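Local atomic coordinates of TetR family transcriptional regulator (Rhodococcus erythropolis, PDB entry 4ZA6), a protein that probably represses transcription as a TetR-family DNA-binding regulator (QsdR) controlling the qsdA gene of quorum-sensing signal degradation. Residues T53-A58 with M104-L109; R61-A66 with A125-S130; E76-V81 with D175-L180. All blocks are in the same frame, centred on the assembly; numbering follows the deposited sequence.

Interaction 1. Residues T53-A58 with M104-L109; sequences TVLAEA and MVFIKL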
loop_
_atom_site.group_PDB
_atom_site.type_symbol
_atom_site.label_atom_id
_atom_site.label_comp_id
_atom_site.label_asym_id
_atom_site.label_seq_id
_atom_site.Cartn_x
_atom_site.Cartn_y
_atom_site.Cartn_z
ATOM N N THR A 53 2.728 -7.410 6.638
ATOM C CA THR A 53 1.397 -7.307 7.272
ATOM C C THR A 53 1.204 -5.929 7.846
ATOM O O THR A 53 0.140 -5.351 7.672
ATOM C CB THR A 53 1.272 -8.387 8.355
ATOM O OG1 THR A 53 1.454 -9.654 7.729
ATOM C CG2 THR A 53 -0.066 -8.330 9.111
ATOM N N VAL A 54 2.239 -5.410 8.542
ATOM C CA VAL A 54 2.270 -4.101 9.187
ATOM C C VAL A 54 2.046 -3.016 8.115
ATOM O O VAL A 54 1.189 -2.146 8.277
ATOM C CB VAL A 54 3.621 -3.935 9.956
ATOM C CG1 VAL A 54 3.946 -2.464 10.249
ATOM C CG2 VAL A 54 3.622 -4.756 11.252
ATOM N N LEU A 55 2.797 -3.103 7.014
ATOM C CA LEU A 55 2.722 -2.157 5.898
ATOM C C LEU A 55 1.424 -2.275 5.121
ATOM O O LEU A 55 0.922 -1.260 4.658
ATOM C CB LEU A 55 3.931 -2.324 4.971
ATOM C CG LEU A 55 5.290 -2.026 5.602
ATOM C CD1 LEU A 55 6.431 -2.310 4.619
ATOM C CD2 LEU A 55 5.341 -0.608 6.143
ATOM N N ALA A 56 0.862 -3.494 5.012
ATOM C CA ALA A 56 -0.426 -3.715 4.338
ATOM C C ALA A 56 -1.552 -3.056 5.146
ATOM O O ALA A 56 -2.431 -2.442 4.564
ATOM C CB ALA A 56 -0.690 -5.206 4.211
ATOM N N GLU A 57 -1.528 -3.177 6.491
ATOM C CA GLU A 57 -2.555 -2.551 7.337
ATOM C C GLU A 57 -2.466 -1.009 7.240
ATOM O O GLU A 57 -3.496 -0.354 7.174
ATOM C CB GLU A 57 -2.452 -3.033 8.803
ATOM C CG GLU A 57 -2.893 -4.479 8.987
ATOM C CD GLU A 57 -3.074 -4.954 10.415
ATOM O OE1 GLU A 57 -2.913 -4.137 11.349
ATOM O OE2 GLU A 57 -3.362 -6.156 10.602
ATOM N N ALA A 58 -1.241 -0.451 7.233
ATOM C CA ALA A 58 -0.983 0.992 7.075
ATOM C C ALA A 58 -1.465 1.445 5.682
ATOM O O ALA A 58 -1.992 2.543 5.554
ATOM C CB ALA A 58 0.504 1.282 7.220
ATOM N N MET A 104 16.099 -3.000 -0.163
ATOM C CA MET A 104 15.866 -4.288 -0.826
ATOM C C MET A 104 14.695 -5.058 -0.218
ATOM O O MET A 104 13.927 -5.678 -0.957
ATOM C CB MET A 104 17.141 -5.151 -0.832
ATOM C CG MET A 104 18.259 -4.573 -1.696
ATOM S SD MET A 104 19.685 -5.689 -1.852
ATOM C CE MET A 104 19.000 -6.939 -2.979
ATOM N N VAL A 105 14.546 -5.016 1.121
ATOM C CA VAL A 105 13.420 -5.669 1.809
ATOM C C VAL A 105 12.157 -4.993 1.332
ATOM O O VAL A 105 11.226 -5.680 0.915
ATOM C CB VAL A 105 13.556 -5.607 3.362
ATOM C CG1 VAL A 105 12.274 -6.047 4.062
ATOM C CG2 VAL A 105 14.726 -6.459 3.846
ATOM N N PHE A 106 12.141 -3.637 1.342
ATOM C CA PHE A 106 10.964 -2.885 0.913
ATOM C C PHE A 106 10.591 -3.092 -0.568
ATOM O O PHE A 106 9.395 -3.233 -0.867
ATOM C CB PHE A 106 11.066 -1.384 1.265
ATOM C CG PHE A 106 9.773 -0.669 0.969
ATOM C CD1 PHE A 106 8.671 -0.826 1.797
ATOM C CD2 PHE A 106 9.611 0.048 -0.211
ATOM C CE1 PHE A 106 7.437 -0.235 1.471
ATOM C CE2 PHE A 106 8.393 0.666 -0.514
ATOM C CZ PHE A 106 7.309 0.511 0.326
ATOM N N ILE A 107 11.585 -3.124 -1.477
ATOM C CA ILE A 107 11.301 -3.336 -2.903
ATOM C C ILE A 107 10.507 -4.630 -3.051
ATOM O O ILE A 107 9.472 -4.652 -3.737
ATOM C CB ILE A 107 12.572 -3.315 -3.806
ATOM C CG1 ILE A 107 13.187 -1.887 -3.886
ATOM C CG2 ILE A 107 12.205 -3.799 -5.237
ATOM C CD1 ILE A 107 14.666 -1.831 -4.412
ATOM N N LYS A 108 10.970 -5.689 -2.349
ATOM C CA LYS A 108 10.358 -7.018 -2.327
ATOM C C LYS A 108 8.938 -6.985 -1.770
ATOM O O LYS A 108 8.027 -7.516 -2.400
ATOM C CB LYS A 108 11.247 -8.000 -1.546
ATOM C CG LYS A 108 10.728 -9.421 -1.494
ATOM C CD LYS A 108 11.791 -10.375 -1.006
ATOM C CE LYS A 108 11.326 -11.790 -1.144
ATOM N NZ LYS A 108 10.529 -12.256 0.031
ATOM N N LEU A 109 8.742 -6.384 -0.596
ATOM C CA LEU A 109 7.407 -6.304 0.027
ATOM C C LEU A 109 6.372 -5.474 -0.765
ATOM O O LEU A 109 5.187 -5.813 -0.787
ATOM C CB LEU A 109 7.546 -5.744 1.458
ATOM C CG LEU A 109 8.349 -6.583 2.443
ATOM C CD1 LEU A 109 8.417 -5.898 3.786
ATOM C CD2 LEU A 109 7.760 -7.967 2.608
#
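L55 and L109 mark where the two helical segments come nearest, their CA atoms 8.6 Å apart, too far for the backbones to touch, and T53-A58 meets M104-L109 through side chains. One methyl does the work from the first helix: L55 CD1 comes in at the edge of the F106 ring, near the ring plane, 3.9 Å from F106 CD1 and just as close to CE1, straddling that bond instead of lying over a face. F106 has its CG anti to the backbone N (chi1 -173°), which slants the ring outward and toward the C-terminal end of its helix, bringing the CD1-CE1 edge to the leucine. In the fold of a TetR-family regulator, helix 47-69 runs from the N-terminal DNA-binding helices into the C-terminal domain, which in relatives binds the ligand, and L55 occupies its early part, also packing on Y18 of helix 4-19. L109 comes to the same methyl, CD1 standing 4.2 Å from L55 CD1. L98 touches both L55 and F106, I116 touches both leucines, and Y159 meets the F106 ring edge-to-face. A bound 2-methyl-2,4-pentanediol, probably from the crystallisation liquor, lies about 4 Å from the L55 side chain, consistent with a pocket here.

Interaction 2. Residues R61-A66 with A125-S130; sequences RTYRKA and AEILQS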
loop_
_atom_site.group_PDB
_atom_site.type_symbol
_atom_site.label_atom_id
_atom_site.label_comp_id
_atom_site.label_asym_id
_atom_site.label_seq_id
_atom_site.Cartn_x
_atom_site.Cartn_y
_atom_site.Cartn_z
ATOM N N ARG A 61 -5.360 1.754 5.792
ATOM C CA ARG A 61 -5.710 3.018 6.475
ATOM C C ARG A 61 -5.533 4.242 5.553
ATOM O O ARG A 61 -6.395 5.111 5.518
ATOM C CB ARG A 61 -4.887 3.189 7.759
ATOM C CG ARG A 61 -5.300 2.208 8.876
ATOM C CD ARG A 61 -4.657 2.548 10.219
ATOM N NE ARG A 61 -3.183 2.528 10.186
ATOM C CZ ARG A 61 -2.433 1.473 10.476
ATOM N NH1 ARG A 61 -2.998 0.319 10.805
ATOM N NH2 ARG A 61 -1.112 1.565 10.447
ATOM N N THR A 62 -4.461 4.265 4.750
ATOM C CA THR A 62 -4.166 5.340 3.787
ATOM C C THR A 62 -5.255 5.418 2.716
ATOM O O THR A 62 -5.782 6.510 2.461
ATOM C CB THR A 62 -2.749 5.154 3.217
ATOM O OG1 THR A 62 -1.855 5.250 4.312
ATOM C CG2 THR A 62 -2.375 6.211 2.163
ATOM N N TYR A 63 -5.613 4.260 2.123
ATOM C CA TYR A 63 -6.649 4.138 1.085
ATOM C C TYR A 63 -8.019 4.602 1.601
ATOM O O TYR A 63 -8.714 5.341 0.908
ATOM C CB TYR A 63 -6.759 2.675 0.631
ATOM C CG TYR A 63 -6.019 2.351 -0.647
ATOM C CD1 TYR A 63 -6.634 2.495 -1.891
ATOM C CD2 TYR A 63 -4.739 1.814 -0.616
ATOM C CE1 TYR A 63 -5.963 2.180 -3.076
ATOM C CE2 TYR A 63 -4.049 1.520 -1.793
ATOM C CZ TYR A 63 -4.682 1.661 -3.019
ATOM O OH TYR A 63 -4.012 1.366 -4.186
ATOM N N ARG A 64 -8.412 4.141 2.805
ATOM C CA ARG A 64 -9.701 4.449 3.431
ATOM C C ARG A 64 -9.850 5.928 3.687
ATOM O O ARG A 64 -10.938 6.468 3.518
ATOM C CB ARG A 64 -9.873 3.666 4.750
ATOM C CG ARG A 64 -9.816 2.136 4.588
ATOM C CD ARG A 64 -11.096 1.535 4.053
ATOM N NE ARG A 64 -11.002 0.080 3.923
ATOM C CZ ARG A 64 -11.583 -0.605 2.951
ATOM N NH1 ARG A 64 -12.285 0.020 2.018
ATOM N NH2 ARG A 64 -11.450 -1.923 2.889
ATOM N N LYS A 65 -8.771 6.580 4.123
ATOM C CA LYS A 65 -8.768 8.018 4.387
ATOM C C LYS A 65 -8.927 8.741 3.053
ATOM O O LYS A 65 -9.819 9.569 2.915
ATOM C CB LYS A 65 -7.465 8.435 5.105
ATOM C CG LYS A 65 -7.460 9.896 5.559
ATOM C CD LYS A 65 -6.138 10.297 6.181
ATOM C CE LYS A 65 -6.107 11.761 6.553
ATOM N NZ LYS A 65 -4.810 12.154 7.169
ATOM N N ALA A 66 -8.148 8.358 2.042
ATOM C CA ALA A 66 -8.246 8.985 0.726
ATOM C C ALA A 66 -9.628 8.818 0.098
ATOM O O ALA A 66 -10.101 9.756 -0.521
ATOM C CB ALA A 66 -7.169 8.454 -0.205
ATOM N N ALA A 125 -10.167 -2.714 -6.371
ATOM C CA ALA A 125 -11.266 -3.506 -6.934
ATOM C C ALA A 125 -12.626 -3.054 -6.337
ATOM O O ALA A 125 -13.607 -2.934 -7.056
ATOM C CB ALA A 125 -11.028 -4.994 -6.640
ATOM N N GLU A 126 -12.656 -2.800 -5.033
ATOM C CA GLU A 126 -13.830 -2.333 -4.281
ATOM C C GLU A 126 -14.247 -0.918 -4.764
ATOM O O GLU A 126 -15.442 -0.657 -4.977
ATOM C CB GLU A 126 -13.508 -2.359 -2.782
ATOM C CG GLU A 126 -14.628 -1.869 -1.880
ATOM C CD GLU A 126 -14.159 -1.415 -0.513
ATOM O OE1 GLU A 126 -13.154 -1.961 0.001
ATOM O OE2 GLU A 126 -14.823 -0.523 0.059
ATOM N N ILE A 127 -13.263 -0.025 -4.943
ATOM C CA ILE A 127 -13.462 1.341 -5.452
ATOM C C ILE A 127 -14.078 1.261 -6.867
ATOM O O ILE A 127 -15.054 1.957 -7.161
ATOM C CB ILE A 127 -12.143 2.164 -5.446
ATOM C CG1 ILE A 127 -11.739 2.557 -4.013
ATOM C CG2 ILE A 127 -12.273 3.425 -6.321
ATOM C CD1 ILE A 127 -10.205 2.705 -3.798
ATOM N N LEU A 128 -13.513 0.404 -7.723
ATOM C CA LEU A 128 -13.994 0.198 -9.087
ATOM C C LEU A 128 -15.413 -0.334 -9.108
ATOM O O LEU A 128 -16.251 0.203 -9.839
ATOM C CB LEU A 128 -13.061 -0.729 -9.886
ATOM C CG LEU A 128 -11.658 -0.194 -10.158
ATOM C CD1 LEU A 128 -10.785 -1.246 -10.807
ATOM C CD2 LEU A 128 -11.691 1.076 -10.996
ATOM N N GLN A 129 -15.706 -1.343 -8.268
ATOM C CA GLN A 129 -17.034 -1.949 -8.202
ATOM C C GLN A 129 -18.070 -0.944 -7.728
ATOM O O GLN A 129 -19.149 -0.903 -8.304
ATOM C CB GLN A 129 -17.033 -3.207 -7.319
ATOM C CG GLN A 129 -18.369 -3.971 -7.305
ATOM C CD GLN A 129 -18.728 -4.570 -8.647
ATOM O OE1 GLN A 129 -19.672 -4.139 -9.322
ATOM N NE2 GLN A 129 -17.980 -5.576 -9.065
ATOM N N SER A 130 -17.750 -0.127 -6.712
ATOM C CA SER A 130 -18.692 0.882 -6.207
ATOM C C SER A 130 -18.992 1.924 -7.273
ATOM O O SER A 130 -20.149 2.305 -7.422
ATOM C CB SER A 130 -18.222 1.503 -4.891
ATOM O OG SER A 130 -17.044 2.284 -5.026
#
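R64 reaches across to E126 to form the one salt bridge between segments R61-A66 and A125-S130. The arginine chain bends at chi2 (-78°) and then runs straight through chi3, which swings the guanidinium over toward the second helix. E126 answers with CG anti to its backbone N (chi1 179°) and an extended chain beyond. The main bond, R64 NH1 to E126 OE1, is 3.0 Å long and fairly straight; OE1 lies almost in the guanidinium plane and is met on its syn side, somewhat out of the carboxylate plane. R64 NH2 adds a weak bond of 3.4 Å to the same OE1, which thus takes both terminal nitrogens, one of them weakly. The two flat groups are turned 38° against each other, not coplanar. A methionine in place of R64 would probably leave the E126 carboxylate without its cationic mate and would also cost E60, one turn earlier on the same helix, its salt bridge to R64 NH2. Deeper in, I127 sends its CD1 to the edge of the Y63 ring, near the ring plane and 4.1 Å from Y63 CD1, the two side chains crossing at about a right angle. Helix 47-69 thus lies against helix 115-133: Y63 also packs on I123 and T124, M67 touches both E126 and I127, and I78 of helix 74-90 closes against I127 and L128.

Interaction 3. Residues E76-V81 with D175-L180; sequences EYILDV and DLIALL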
loop_
_atom_site.group_PDB
_atom_site.type_symbol
_atom_site.label_atom_id
_atom_site.label_comp_id
_atom_site.label_asym_id
_atom_site.label_seq_id
_atom_site.Cartn_x
_atom_site.Cartn_y
_atom_site.Cartn_z
ATOM N N GLU A 76 -12.679 10.530 -12.365
ATOM C CA GLU A 76 -12.122 11.698 -11.676
ATOM C C GLU A 76 -11.942 11.438 -10.170
ATOM O O GLU A 76 -10.950 11.888 -9.585
ATOM C CB GLU A 76 -12.916 12.990 -11.979
ATOM C CG GLU A 76 -14.395 12.817 -12.255
ATOM C CD GLU A 76 -14.848 12.647 -13.689
ATOM O OE1 GLU A 76 -14.986 13.668 -14.400
ATOM O OE2 GLU A 76 -15.123 11.493 -14.085
ATOM N N TYR A 77 -12.866 10.654 -9.567
ATOM C CA TYR A 77 -12.805 10.263 -8.145
ATOM C C TYR A 77 -11.676 9.273 -7.947
ATOM O O TYR A 77 -10.930 9.404 -6.975
ATOM C CB TYR A 77 -14.149 9.670 -7.672
ATOM C CG TYR A 77 -14.122 9.008 -6.310
ATOM C CD1 TYR A 77 -14.280 9.754 -5.147
ATOM C CD2 TYR A 77 -13.974 7.629 -6.187
ATOM C CE1 TYR A 77 -14.270 9.146 -3.893
ATOM C CE2 TYR A 77 -13.969 7.010 -4.938
ATOM C CZ TYR A 77 -14.106 7.775 -3.794
ATOM O OH TYR A 77 -14.100 7.173 -2.561
ATOM N N ILE A 78 -11.559 8.265 -8.849
ATOM C CA ILE A 78 -10.518 7.241 -8.775
ATOM C C ILE A 78 -9.160 7.911 -8.889
ATOM O O ILE A 78 -8.264 7.608 -8.110
ATOM C CB ILE A 78 -10.729 6.135 -9.844
ATOM C CG1 ILE A 78 -12.056 5.364 -9.593
ATOM C CG2 ILE A 78 -9.529 5.178 -9.880
ATOM C CD1 ILE A 78 -12.711 4.778 -10.864
ATOM N N LEU A 79 -9.034 8.883 -9.822
ATOM C CA LEU A 79 -7.803 9.637 -9.982
ATOM C C LEU A 79 -7.466 10.417 -8.718
ATOM O O LEU A 79 -6.313 10.410 -8.290
ATOM C CB LEU A 79 -7.836 10.546 -11.218
ATOM C CG LEU A 79 -7.583 9.849 -12.562
ATOM C CD1 LEU A 79 -7.877 10.817 -13.734
ATOM C CD2 LEU A 79 -6.140 9.409 -12.703
ATOM N N ASP A 80 -8.462 11.024 -8.096
ATOM C CA ASP A 80 -8.253 11.767 -6.859
ATOM C C ASP A 80 -7.788 10.866 -5.704
ATOM O O ASP A 80 -6.878 11.245 -4.968
ATOM C CB ASP A 80 -9.518 12.532 -6.468
ATOM C CG ASP A 80 -9.290 13.577 -5.398
ATOM O OD1 ASP A 80 -8.134 14.041 -5.246
ATOM O OD2 ASP A 80 -10.263 13.995 -4.782
ATOM N N VAL A 81 -8.422 9.698 -5.528
ATOM C CA VAL A 81 -8.049 8.744 -4.454
ATOM C C VAL A 81 -6.571 8.351 -4.628
ATOM O O VAL A 81 -5.809 8.447 -3.669
ATOM C CB VAL A 81 -8.959 7.484 -4.453
ATOM C CG1 VAL A 81 -8.375 6.364 -3.593
ATOM C CG2 VAL A 81 -10.381 7.829 -4.003
ATOM N N ASP A 175 -1.261 9.222 -15.164
ATOM C CA ASP A 175 -1.464 9.150 -16.614
ATOM C C ASP A 175 -1.795 7.713 -17.005
ATOM O O ASP A 175 -2.677 7.492 -17.840
ATOM C CB ASP A 175 -0.208 9.625 -17.355
ATOM C CG ASP A 175 0.067 11.114 -17.307
ATOM O OD1 ASP A 175 -0.897 11.886 -17.192
ATOM O OD2 ASP A 175 1.252 11.505 -17.460
ATOM N N LEU A 176 -1.113 6.741 -16.369
ATOM C CA LEU A 176 -1.328 5.295 -16.584
ATOM C C LEU A 176 -2.701 4.835 -16.071
ATOM O O LEU A 176 -3.358 4.035 -16.739
ATOM C CB LEU A 176 -0.205 4.479 -15.948
ATOM C CG LEU A 176 1.130 4.490 -16.715
ATOM C CD1 LEU A 176 2.259 4.002 -15.825
ATOM C CD2 LEU A 176 1.063 3.617 -17.990
ATOM N N ILE A 177 -3.149 5.368 -14.914
ATOM C CA ILE A 177 -4.488 5.085 -14.362
ATOM C C ILE A 177 -5.545 5.600 -15.335
ATOM O O ILE A 177 -6.465 4.850 -15.677
ATOM C CB ILE A 177 -4.678 5.666 -12.946
ATOM C CG1 ILE A 177 -3.702 5.033 -11.965
ATOM C CG2 ILE A 177 -6.133 5.506 -12.465
ATOM C CD1 ILE A 177 -3.452 5.896 -10.747
ATOM N N ALA A 178 -5.399 6.872 -15.790
ATOM C CA ALA A 178 -6.303 7.501 -16.771
ATOM C C ALA A 178 -6.416 6.622 -18.027
ATOM O O ALA A 178 -7.516 6.253 -18.408
ATOM C CB ALA A 178 -5.780 8.871 -17.165
ATOM N N LEU A 179 -5.263 6.236 -18.617
ATOM C CA LEU A 179 -5.181 5.366 -19.796
ATOM C C LEU A 179 -5.857 4.035 -19.554
ATOM O O LEU A 179 -6.598 3.577 -20.410
ATOM C CB LEU A 179 -3.707 5.155 -20.181
ATOM C CG LEU A 179 -3.405 4.227 -21.344
ATOM C CD1 LEU A 179 -3.763 4.878 -22.705
ATOM C CD2 LEU A 179 -1.953 3.799 -21.307
ATOM N N LEU A 180 -5.651 3.427 -18.379
ATOM C CA LEU A 180 -6.312 2.171 -18.046
ATOM C C LEU A 180 -7.842 2.343 -17.935
ATOM O O LEU A 180 -8.584 1.444 -18.312
ATOM C CB LEU A 180 -5.753 1.590 -16.744
ATOM C CG LEU A 180 -5.580 0.083 -16.784
ATOM C CD1 LEU A 180 -4.150 -0.293 -17.047
ATOM C CD2 LEU A 180 -6.108 -0.577 -15.516
#
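I177 faces I78 and L79 where two helices of the all-helical TetR-type C-terminal domain pack nearly antiparallel. The axes of segments E76-V81 and D175-L180 make an angle of 153° and come within 10.2 Å of each other, with the CA atoms of L79 and I177 closest, 7.1 Å apart. Polar groups on these segments make their bonds to other parts of the chain: Y77 OH is hydrogen-bonded to M67 O, D80 OD2 to the backbone N of S71, and D175 OD1 forms a salt bridge with R185. All the side-chain contacts between the segments are apolar. I177 is the centre: with CG1 anti to the carbonyl carbon (chi1 -63°), its CG2 branch is left facing the other helix and receives both neighbours. L79 CD2 packs against I177 CG2 at 3.9 Å, the two side chains sliding past each other in opposite directions, while I78 meets the same branch methyl to methyl, I78 CG2 lying 4.3 Å from I177 CG2. Other packing extends the apolar layer, with C154 of helix 143-158 touching I177, and L174 of helix 170-181 touching L79. L79 leans on the backbone as well as on side chains, its CD2 approaching A178 N to 4.1 Å while its other methyl, CD1, stands 4.5 Å from A178 CB.

In the fold
Helix 47-69 is common to interactions 1 and 2, first against helix 103-111 and farther along against helix 115-133, with centres 19 Å apart. Interaction 3 joins helix 74-90 to helix 170-181. Interactions 1 and 3 are buried and wholly apolar, whereas interaction 2 is partly buried and pairs an apolar contact with an ionic one involving the exposed E126. The first centres on an aromatic edge, the third on aliphatic branches. Interactions 2 and 3 touch directly: A66 CB packs on the carbonyl O of V81, 3.7 Å away. Interactions 1 and 3 stay about 12 Å apart at their nearest atoms.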